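Local coordinates for protein blood group a-and b-cleaving endo-beta-galactosidase (Streptococcus pneumoniae, PDB 2YGL) that belongs to a family 98 glycoside hydrolase cleaving blood group A and B antigens, and probably binds carbohydrate through two tandem CBM51 modules, at residues Val70-Ile75 and Ala143-Leu148; Phe83-Gly88 and Ala164-Ile169; Val262-Ser267 and Leu316-Ile321; Ile108-Lys113 and Thr138-Ala143. All blocks are in the same frame, centred on the assembly; numbering follows the deposited sequence.

Contact 1. Residues Val70-Ile75 and Ala143-Leu148; sequences VISYDI and AKKISL
Ile75 and Ile146, both buried, meet methyl to methyl, CG2 of Ile75 lying 4.1 Å from CG2 of Ile146, where the two side chains cross obliquely. Ile75 holds CG1 between its own backbone N and carbonyl carbon (chi1 57°), which carries CD1 to within 3.9 Å of Ala143 CB. The same Ile146 CG2 lies 4.0 Å from Tyr73 CB, and further along this face Ile71 and Leu148 approach through their CB atoms. Leu168 and Phe163, from strand 160-171 of the facing sheet, pack on Ile75 and Leu148 respectively.

These side chains stand on one face of an antiparallel ladder in which Ile71 pairs with Leu148, and Tyr73 with Ile146, as hydrogen-bonded pairs. Beyond them the bond from Ile75 N to Lys144 O (2.8 Å) is less regular, its donor standing 45° out of the carbonyl plane.

The reverse face, bearing Ser72, Asp74, Lys145 and Ser147, is polar. Ser72 OG and Ser147 OG are hydrogen-bonded at 2.7 Å across a non-hydrogen-bonded backbone pair. A water also bonded to Ser72 OG receives a weak bond from Lys145 NZ, whose extended chain passes CE at 3.7 Å from Ser72 OG. Asp74 OD1 comes near Lys144 O, another acceptor, but its hydrogen bond goes to Ser76 OG.

The chemistry is thus divided by face: largely apolar side chains face the other sheet, while the two serine hydroxyls, on buried residues, pair with each other, and Ser72 is linked weakly through water to Lys145.

Contact 2. Residues Phe83-Gly88 and Ala164-Ile169; sequences FETYIG and ADAKLI
Phe83 turns the edge of its ring to Leu168, with CD1 3.7 Å from Leu168 CD2 and the two side chains crossing at a slant. A trans first torsion (chi1 170°) swings the ring back beside its own carbonyl carbon, and the same CD1 sits obliquely 3.3 Å from Lys167 O. On the other face Glu84 stretches out across Ile169: OE1 lies 3.3 Å from CD1 of that isoleucine, while OE2 is hydrogen-bonded to Ser136 OG on the neighbouring strand.

Between Glu84 and Tyr86 the antiparallel register slips by one residue. Glu84 pairs with Lys167 but Tyr86 with Ala164, so that the extra residue makes a beta bulge, with Asp165 at positive phi (64°), in one of the sheets of this beta-sandwich module.

The bulge presents Ala164 O to two donors. Tyr86 N reaches it in the carbonyl plane at 2.8 Å, whereas Thr85 OG1, 2.9 Å from Ala164 O, comes from well above that plane. Tyr86 sets the edge of its ring toward the same oxygen and toward Asp165 CB, and Lys55 makes a cation-pi contact with the ring. Lys167, bent at its third torsion, returns NZ to a 3.2 Å salt bridge with Asp165 OD2.

Contact 3. Residues Val262-Ser267 and Leu316-Ile321; sequences VTRFIS and LVDVEI
Phe265 and Val319, then Ser267 and Val317, form successive hydrogen-bonded pairs between two nearly antiparallel strands, whose local axes lie 4.8 Å apart at 172°. Before Phe265, at the Thr263 end, the ladder distorts: the bond from Ile321 N to Thr263 O (2.8 Å) arrives with its donor 67° out of the carbonyl plane. Here Thr263 and Arg264 both face Met351 on the strand beyond, a classic beta bulge.

On one face Arg264, extended from CG to NE, grips Asp318 side-on. NE donates to Asp318 OD1 at 3.0 Å and NH2 to Asp318 OD2 at 2.8 Å, both bonds on the syn side of the carboxylate, with the two flat groups only 25° from coplanar. Such a two-point grip fixes the rotation of both ends. Ile266 runs alongside the aspartate, its CD1 3.1 Å from Asp318 OD1.

The face with Phe265, Val317 and Val319 is mainly apolar, with Ser267 at its end. Phe265 meets Val317 at the ring edge, CE2 to CG1 4.0 Å, and its CB lies 3.9 Å from CD1 of Ile321, which also packs against Val262.

NH1 of Arg264 bonds to Thr174 OG1, and Ile177 touches Ile266 and Leu316, so the chain arriving from the first module lies against the charged face. Flanked by strand 343-352, the pair belongs to one sheet of the second NPCBM-type module, an antiparallel beta-sandwich, the fold of CBM51 modules.

Contact 4. Residues Ile108-Lys113 and Thr138-Ala143; sequences IEIDGK and TIPQNA
Ile110 reaches the 138-143 loop with two arms set by its torsions. CG2 stands opposite the backbone N, while CG1 lies beside that N (chi1 -61°) and the chain then runs out extended to CD1 (chi2 167°). The CG2 arm touches Ala143 CB at 3.8 Å. The other ends in CD1, 3.8 Å from Ile139 CG1, the two isoleucine side chains crossing at about a right angle, with Pro140 CD at the margin.

Asp111 swings its carboxylate in the same direction (chi1 -59°) and lays OD2 3.3 Å from Ala143 CA. No hydrogen bond joins the two segments. Instead the carboxylate goes just past the loop, OD2 accepting from Lys144 N and OD1 from Lys145 N.

Each segment contains a tight turn. Asp111 and Gly112 occupy the centre of a type I' turn from Ile110 to Lys113, where the backbone angles of Gly112 suit glycine. Opposite it, a type I turn from Pro140 is closed by Ala143 N bonding to Pro140 O at 3.0 Å. The Ile110 and Asp111 contacts join the hairpin of strands 105-110 and 113-117 to the connection that carries the chain into strand 145-151.

Hydrophobic contact supplies the join itself, beside a carboxylate gripped by two successive backbone N-H groups. Those donors would favour its ionised form, and they tie the hairpin turn to the start of strand 145-151.

How the contacts relate
Contacts 1, 2 and 4 lie in the first NPCBM module and contact 3 in the second, with the centres of contacts 1 and 3 about 35 Å apart. Contacts 1 and 4 adjoin, their centres about 8 Å apart; they share Ala143 and reach neighbouring strands 145-151 and 105-110 of one sheet. Contact 2 belongs to the facing sheet, about 13 Å from contact 1 between centres, and Phe83 and Leu168 pack on Ile146 in the core between them. Along the chain contacts 1 and 2 interleave, both spanning contact 4, and contact 3 follows in series. Distant pairings thus knit one sandwich, while contact 3 touches none of the others, consistent with tandem modules that fold separately.

Contact 1. Residues Val70-Ile75 and Ala143-Leu148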
# COMPACT_ATOMS: atom_id res chain seq x y z
N VAL A 70 13.64 -26.05 4.77
CA VAL A 70 12.59 -25.08 4.46
C VAL A 70 12.41 -24.05 5.59
O VAL A 70 12.23 -24.42 6.75
CB VAL A 70 11.22 -25.78 4.16
CG1 VAL A 70 10.09 -24.76 4.03
CG2 VAL A 70 11.31 -26.63 2.91
N ILE A 71 12.47 -22.77 5.22
CA ILE A 71 12.17 -21.68 6.14
C ILE A 71 11.03 -20.84 5.55
O ILE A 71 11.18 -20.24 4.48
CB ILE A 71 13.41 -20.81 6.44
CG1 ILE A 71 14.58 -21.69 6.91
CG2 ILE A 71 13.09 -19.76 7.50
CD1 ILE A 71 15.94 -21.22 6.46
N SER A 72 9.89 -20.83 6.24
CA SER A 72 8.68 -20.19 5.74
C SER A 72 8.24 -19.01 6.59
O SER A 72 8.42 -19.00 7.81
CB SER A 72 7.54 -21.21 5.65
OG SER A 72 7.88 -22.28 4.80
N TYR A 73 7.64 -18.01 5.93
CA TYR A 73 7.11 -16.83 6.60
C TYR A 73 5.68 -16.54 6.15
O TYR A 73 5.36 -16.65 4.96
CB TYR A 73 7.99 -15.61 6.32
CG TYR A 73 9.39 -15.70 6.88
CD1 TYR A 73 10.41 -16.35 6.17
CD2 TYR A 73 9.71 -15.14 8.11
CE1 TYR A 73 11.69 -16.44 6.67
CE2 TYR A 73 11.00 -15.22 8.63
CZ TYR A 73 11.99 -15.88 7.90
OH TYR A 73 13.27 -15.97 8.40
N ASP A 74 4.84 -16.18 7.11
CA ASP A 74 3.47 -15.76 6.82
C ASP A 74 3.48 -14.29 6.43
O ASP A 74 3.83 -13.42 7.23
CB ASP A 74 2.56 -15.99 8.04
CG ASP A 74 1.12 -15.55 7.80
OD1 ASP A 74 0.72 -15.32 6.64
OD2 ASP A 74 0.36 -15.44 8.79
N ILE A 75 3.11 -14.02 5.18
CA ILE A 75 3.07 -12.65 4.67
C ILE A 75 1.64 -12.21 4.30
O ILE A 75 1.47 -11.27 3.51
CB ILE A 75 4.06 -12.44 3.49
CG1 ILE A 75 3.78 -13.42 2.34
CG2 ILE A 75 5.51 -12.58 3.98
CD1 ILE A 75 4.44 -13.05 1.02
N ALA A 143 -0.56 -12.90 -1.95
CA ALA A 143 0.37 -13.89 -1.36
C ALA A 143 0.25 -14.06 0.15
O ALA A 143 0.09 -13.09 0.89
CB ALA A 143 1.80 -13.56 -1.74
N LYS A 144 0.33 -15.31 0.60
CA LYS A 144 0.17 -15.67 2.01
C LYS A 144 1.43 -16.27 2.63
O LYS A 144 1.71 -16.04 3.81
CB LYS A 144 -1.01 -16.64 2.18
CG LYS A 144 -2.38 -15.99 1.98
CD LYS A 144 -3.49 -17.04 1.92
CE LYS A 144 -4.87 -16.39 1.81
NZ LYS A 144 -5.02 -15.57 0.56
N LYS A 145 2.19 -17.02 1.84
CA LYS A 145 3.32 -17.79 2.36
C LYS A 145 4.52 -17.76 1.41
O LYS A 145 4.39 -18.10 0.23
CB LYS A 145 2.89 -19.24 2.61
CG LYS A 145 3.87 -20.08 3.41
CD LYS A 145 3.43 -21.53 3.42
CE LYS A 145 4.15 -22.32 4.49
NZ LYS A 145 3.57 -23.68 4.63
N ILE A 146 5.67 -17.35 1.92
CA ILE A 146 6.92 -17.42 1.17
C ILE A 146 7.88 -18.42 1.82
O ILE A 146 8.04 -18.43 3.04
CB ILE A 146 7.58 -16.01 0.96
CG1 ILE A 146 8.75 -16.10 -0.02
CG2 ILE A 146 7.99 -15.37 2.30
CD1 ILE A 146 9.22 -14.76 -0.59
N SER A 147 8.49 -19.26 0.99
CA SER A 147 9.36 -20.33 1.47
C SER A 147 10.76 -20.28 0.89
O SER A 147 10.95 -20.16 -0.33
CB SER A 147 8.73 -21.70 1.18
OG SER A 147 7.70 -21.98 2.12
N LEU A 148 11.75 -20.36 1.78
CA LEU A 148 13.16 -20.44 1.42
C LEU A 148 13.60 -21.90 1.47
O LEU A 148 13.66 -22.50 2.55
CB LEU A 148 13.99 -19.57 2.37
CG LEU A 148 14.15 -18.07 2.12
CD1 LEU A 148 12.82 -17.34 1.88
CD2 LEU A 148 14.90 -17.42 3.28
O HOH W 1 6.55 -24.53 5.36

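Contact 2. Residues Phe83-Gly88 and Ala164-Ile169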
# COMPACT_ATOMS: atom_id res chain seq x y z
N PHE A 83 10.66 -9.65 -3.12
CA PHE A 83 11.61 -10.33 -2.24
C PHE A 83 12.99 -10.27 -2.87
O PHE A 83 13.16 -10.59 -4.05
CB PHE A 83 11.19 -11.78 -2.00
CG PHE A 83 12.24 -12.61 -1.31
CD1 PHE A 83 12.51 -12.43 0.05
CD2 PHE A 83 12.97 -13.57 -2.01
CE1 PHE A 83 13.48 -13.19 0.69
CE2 PHE A 83 13.94 -14.34 -1.38
CZ PHE A 83 14.20 -14.15 -0.02
N GLU A 84 13.98 -9.86 -2.09
CA GLU A 84 15.35 -9.75 -2.58
C GLU A 84 16.37 -10.34 -1.60
O GLU A 84 16.27 -10.14 -0.39
CB GLU A 84 15.70 -8.30 -2.93
CG GLU A 84 14.94 -7.78 -4.15
CD GLU A 84 15.37 -6.40 -4.60
OE1 GLU A 84 16.03 -5.68 -3.82
OE2 GLU A 84 15.04 -6.04 -5.75
N THR A 85 17.33 -11.09 -2.15
CA THR A 85 18.39 -11.73 -1.37
C THR A 85 19.56 -12.17 -2.25
O THR A 85 19.40 -12.36 -3.46
CB THR A 85 17.86 -12.95 -0.55
OG1 THR A 85 18.83 -13.34 0.43
CG2 THR A 85 17.55 -14.13 -1.46
N TYR A 86 20.73 -12.33 -1.63
CA TYR A 86 21.87 -12.97 -2.27
C TYR A 86 21.99 -14.38 -1.70
O TYR A 86 21.89 -14.59 -0.49
CB TYR A 86 23.16 -12.20 -1.97
CG TYR A 86 23.21 -10.81 -2.57
CD1 TYR A 86 22.67 -9.71 -1.90
CD2 TYR A 86 23.81 -10.59 -3.82
CE1 TYR A 86 22.71 -8.44 -2.44
CE2 TYR A 86 23.86 -9.31 -4.37
CZ TYR A 86 23.31 -8.24 -3.67
OH TYR A 86 23.35 -6.97 -4.20
N ILE A 87 22.20 -15.36 -2.58
CA ILE A 87 22.35 -16.75 -2.15
C ILE A 87 23.70 -17.34 -2.52
O ILE A 87 24.30 -16.97 -3.53
CB ILE A 87 21.21 -17.67 -2.69
CG1 ILE A 87 21.08 -17.57 -4.21
CG2 ILE A 87 19.90 -17.37 -1.98
CD1 ILE A 87 20.29 -18.70 -4.86
N GLY A 88 24.16 -18.27 -1.69
CA GLY A 88 25.40 -19.00 -1.92
C GLY A 88 25.77 -19.78 -0.67
O GLY A 88 25.02 -19.78 0.30
N ALA A 164 21.70 -14.13 2.20
CA ALA A 164 22.32 -12.88 2.62
C ALA A 164 21.47 -11.67 2.23
O ALA A 164 21.01 -11.58 1.09
CB ALA A 164 23.73 -12.75 2.05
N ASP A 165 21.29 -10.76 3.18
CA ASP A 165 20.52 -9.52 2.99
C ASP A 165 19.04 -9.76 2.68
O ASP A 165 18.36 -8.90 2.10
CB ASP A 165 21.19 -8.64 1.92
CG ASP A 165 20.73 -7.20 1.98
OD1 ASP A 165 20.76 -6.60 3.07
OD2 ASP A 165 20.34 -6.65 0.92
N ALA A 166 18.53 -10.93 3.08
CA ALA A 166 17.16 -11.35 2.78
C ALA A 166 16.12 -10.37 3.30
O ALA A 166 16.01 -10.15 4.51
CB ALA A 166 16.90 -12.75 3.31
N LYS A 167 15.36 -9.77 2.38
CA LYS A 167 14.41 -8.71 2.72
C LYS A 167 13.12 -8.77 1.90
O LYS A 167 13.12 -9.23 0.75
CB LYS A 167 15.06 -7.33 2.56
CG LYS A 167 15.50 -7.01 1.12
CD LYS A 167 16.01 -5.59 0.96
CE LYS A 167 17.45 -5.46 1.42
NZ LYS A 167 18.13 -4.28 0.82
N LEU A 168 12.04 -8.29 2.49
CA LEU A 168 10.79 -8.08 1.78
C LEU A 168 10.56 -6.58 1.61
O LEU A 168 10.78 -5.81 2.54
CB LEU A 168 9.62 -8.74 2.52
CG LEU A 168 9.63 -10.27 2.60
CD1 LEU A 168 8.64 -10.77 3.64
CD2 LEU A 168 9.35 -10.89 1.25
N ILE A 169 10.14 -6.17 0.41
CA ILE A 169 10.05 -4.75 0.06
C ILE A 169 8.64 -4.36 -0.40
O ILE A 169 7.99 -5.11 -1.12
CB ILE A 169 11.07 -4.36 -1.05
CG1 ILE A 169 12.46 -4.93 -0.75
CG2 ILE A 169 11.14 -2.84 -1.24
CD1 ILE A 169 13.45 -4.78 -1.90

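Contact 3. Residues Val262-Ser267 and Leu316-Ile321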
# COMPACT_ATOMS: atom_id res chain seq x y z
N VAL A 262 -0.06 17.75 -7.89
CA VAL A 262 -1.20 17.06 -7.28
C VAL A 262 -1.45 15.74 -8.00
O VAL A 262 -1.59 15.71 -9.22
CB VAL A 262 -2.48 17.95 -7.32
CG1 VAL A 262 -3.67 17.21 -6.70
CG2 VAL A 262 -2.25 19.27 -6.60
N THR A 263 -1.53 14.66 -7.23
CA THR A 263 -1.66 13.32 -7.81
C THR A 263 -2.95 12.59 -7.45
O THR A 263 -3.29 11.59 -8.08
CB THR A 263 -0.48 12.41 -7.41
OG1 THR A 263 -0.40 12.36 -5.98
CG2 THR A 263 0.84 12.95 -7.97
N ARG A 264 -3.67 13.10 -6.45
CA ARG A 264 -4.80 12.36 -5.89
C ARG A 264 -5.82 13.28 -5.23
O ARG A 264 -5.46 14.27 -4.59
CB ARG A 264 -4.27 11.35 -4.86
CG ARG A 264 -5.13 10.13 -4.60
CD ARG A 264 -4.41 9.20 -3.63
NE ARG A 264 -5.25 8.12 -3.13
CZ ARG A 264 -4.94 7.34 -2.09
NH1 ARG A 264 -3.81 7.53 -1.43
NH2 ARG A 264 -5.78 6.38 -1.71
N PHE A 265 -7.10 12.95 -5.40
CA PHE A 265 -8.19 13.65 -4.71
C PHE A 265 -9.02 12.65 -3.90
O PHE A 265 -9.49 11.65 -4.44
CB PHE A 265 -9.07 14.42 -5.70
CG PHE A 265 -10.35 14.95 -5.11
CD1 PHE A 265 -10.34 16.04 -4.24
CD2 PHE A 265 -11.57 14.36 -5.42
CE1 PHE A 265 -11.52 16.53 -3.69
CE2 PHE A 265 -12.76 14.84 -4.88
CZ PHE A 265 -12.73 15.93 -4.01
N ILE A 266 -9.19 12.93 -2.61
CA ILE A 266 -9.92 12.04 -1.69
C ILE A 266 -11.04 12.79 -0.99
O ILE A 266 -10.80 13.81 -0.34
CB ILE A 266 -9.01 11.47 -0.57
CG1 ILE A 266 -7.62 11.07 -1.10
CG2 ILE A 266 -9.71 10.31 0.16
CD1 ILE A 266 -7.62 9.85 -1.94
N SER A 267 -12.26 12.25 -1.09
CA SER A 267 -13.41 12.80 -0.36
C SER A 267 -14.59 11.84 -0.31
O SER A 267 -14.87 11.12 -1.28
CB SER A 267 -13.88 14.12 -1.00
OG SER A 267 -14.87 14.74 -0.21
N LEU A 316 -17.33 7.05 -1.37
CA LEU A 316 -15.93 7.45 -1.39
C LEU A 316 -15.48 7.78 -2.80
O LEU A 316 -15.60 6.96 -3.71
CB LEU A 316 -15.03 6.37 -0.78
CG LEU A 316 -13.51 6.63 -0.75
CD1 LEU A 316 -13.14 7.90 0.03
CD2 LEU A 316 -12.76 5.43 -0.19
N VAL A 317 -14.98 9.00 -2.98
CA VAL A 317 -14.34 9.41 -4.23
C VAL A 317 -12.84 9.40 -4.00
O VAL A 317 -12.32 10.14 -3.16
CB VAL A 317 -14.81 10.80 -4.70
CG1 VAL A 317 -14.03 11.24 -5.94
CG2 VAL A 317 -16.30 10.80 -5.00
N ASP A 318 -12.14 8.55 -4.75
CA ASP A 318 -10.70 8.43 -4.65
C ASP A 318 -10.15 8.27 -6.06
O ASP A 318 -10.17 7.17 -6.62
CB ASP A 318 -10.33 7.23 -3.76
CG ASP A 318 -8.82 7.09 -3.55
OD1 ASP A 318 -8.03 7.81 -4.21
OD2 ASP A 318 -8.43 6.26 -2.71
N VAL A 319 -9.66 9.37 -6.62
CA VAL A 319 -9.28 9.41 -8.03
C VAL A 319 -7.88 10.01 -8.23
O VAL A 319 -7.50 10.97 -7.57
CB VAL A 319 -10.36 10.15 -8.89
CG1 VAL A 319 -10.52 11.61 -8.47
CG2 VAL A 319 -10.07 10.03 -10.39
N GLU A 320 -7.12 9.40 -9.15
CA GLU A 320 -5.80 9.91 -9.53
C GLU A 320 -5.95 11.19 -10.35
O GLU A 320 -6.79 11.27 -11.24
CB GLU A 320 -5.03 8.87 -10.35
CG GLU A 320 -4.48 7.70 -9.54
CD GLU A 320 -3.63 6.75 -10.38
OE1 GLU A 320 -3.69 6.81 -11.63
OE2 GLU A 320 -2.90 5.93 -9.78
N ILE A 321 -5.12 12.18 -10.05
CA ILE A 321 -5.05 13.40 -10.84
C ILE A 321 -3.92 13.24 -11.85
O ILE A 321 -2.78 12.95 -11.47
CB ILE A 321 -4.80 14.65 -9.95
CG1 ILE A 321 -5.81 14.74 -8.79
CG2 ILE A 321 -4.79 15.93 -10.79
CD1 ILE A 321 -7.28 14.74 -9.19

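Contact 4. Residues Ile108-Lys113 and Thr138-Ala143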
# COMPACT_ATOMS: atom_id res chain seq x y z
N ILE A 108 13.00 -20.46 -4.25
CA ILE A 108 12.06 -19.62 -3.53
C ILE A 108 10.65 -19.96 -4.02
O ILE A 108 10.40 -20.01 -5.23
CB ILE A 108 12.35 -18.10 -3.71
CG1 ILE A 108 13.80 -17.76 -3.29
CG2 ILE A 108 11.34 -17.25 -2.93
CD1 ILE A 108 14.14 -18.04 -1.82
N GLU A 109 9.77 -20.23 -3.07
CA GLU A 109 8.41 -20.67 -3.35
C GLU A 109 7.41 -19.74 -2.68
O GLU A 109 7.58 -19.37 -1.52
CB GLU A 109 8.23 -22.11 -2.84
CG GLU A 109 6.91 -22.77 -3.18
CD GLU A 109 6.87 -24.23 -2.76
OE1 GLU A 109 7.69 -25.03 -3.28
OE2 GLU A 109 6.03 -24.59 -1.92
N ILE A 110 6.37 -19.37 -3.43
CA ILE A 110 5.25 -18.59 -2.88
C ILE A 110 3.94 -19.32 -3.14
O ILE A 110 3.58 -19.56 -4.30
CB ILE A 110 5.19 -17.15 -3.45
CG1 ILE A 110 6.46 -16.36 -3.11
CG2 ILE A 110 3.94 -16.42 -2.93
CD1 ILE A 110 6.62 -15.06 -3.88
N ASP A 111 3.26 -19.69 -2.06
CA ASP A 111 1.96 -20.38 -2.11
C ASP A 111 1.93 -21.58 -3.06
O ASP A 111 1.00 -21.73 -3.86
CB ASP A 111 0.83 -19.39 -2.44
CG ASP A 111 0.71 -18.26 -1.43
OD1 ASP A 111 0.95 -18.49 -0.22
OD2 ASP A 111 0.37 -17.13 -1.84
N GLY A 112 2.96 -22.42 -2.97
CA GLY A 112 3.04 -23.64 -3.78
C GLY A 112 3.67 -23.47 -5.15
O GLY A 112 3.87 -24.45 -5.86
N LYS A 113 3.98 -22.22 -5.51
CA LYS A 113 4.58 -21.91 -6.80
C LYS A 113 6.06 -21.56 -6.68
O LYS A 113 6.42 -20.64 -5.94
CB LYS A 113 3.84 -20.75 -7.48
CG LYS A 113 2.78 -21.15 -8.50
CD LYS A 113 1.52 -21.70 -7.86
CE LYS A 113 0.42 -21.89 -8.88
NZ LYS A 113 -0.79 -22.50 -8.27
N THR A 138 8.92 -10.81 -7.88
CA THR A 138 7.68 -10.10 -7.58
C THR A 138 6.79 -10.97 -6.70
O THR A 138 6.67 -12.18 -6.92
CB THR A 138 6.93 -9.69 -8.87
OG1 THR A 138 7.85 -9.10 -9.80
CG2 THR A 138 5.82 -8.70 -8.57
N ILE A 139 6.17 -10.35 -5.70
CA ILE A 139 5.22 -11.03 -4.84
C ILE A 139 3.80 -10.64 -5.26
O ILE A 139 3.49 -9.45 -5.36
CB ILE A 139 5.47 -10.69 -3.34
CG1 ILE A 139 6.76 -11.38 -2.87
CG2 ILE A 139 4.29 -11.10 -2.46
CD1 ILE A 139 7.29 -10.85 -1.55
N PRO A 140 2.93 -11.64 -5.53
CA PRO A 140 1.53 -11.38 -5.87
C PRO A 140 0.80 -10.72 -4.72
O PRO A 140 1.07 -11.02 -3.55
CB PRO A 140 0.96 -12.79 -6.12
CG PRO A 140 2.15 -13.64 -6.41
CD PRO A 140 3.24 -13.09 -5.55
N GLN A 141 -0.13 -9.82 -5.04
CA GLN A 141 -0.85 -9.03 -4.03
C GLN A 141 -1.57 -9.91 -3.01
O GLN A 141 -1.71 -9.53 -1.84
CB GLN A 141 -1.84 -8.08 -4.71
CG GLN A 141 -2.35 -6.94 -3.81
CD GLN A 141 -3.35 -6.03 -4.51
OE1 GLN A 141 -3.68 -6.21 -5.69
NE2 GLN A 141 -3.85 -5.04 -3.78
N ASN A 142 -2.00 -11.08 -3.46
CA ASN A 142 -2.75 -12.04 -2.64
C ASN A 142 -1.88 -12.98 -1.79
O ASN A 142 -2.42 -13.76 -1.00
CB ASN A 142 -3.66 -12.87 -3.54
CG ASN A 142 -3.03 -13.16 -4.89
OD1 ASN A 142 -3.16 -12.38 -5.84
ND2 ASN A 142 -2.34 -14.30 -4.99
N ALA A 143 -0.56 -12.90 -1.95
CA ALA A 143 0.37 -13.89 -1.36
C ALA A 143 0.25 -14.06 0.15
O ALA A 143 0.09 -13.09 0.89
CB ALA A 143 1.80 -13.56 -1.74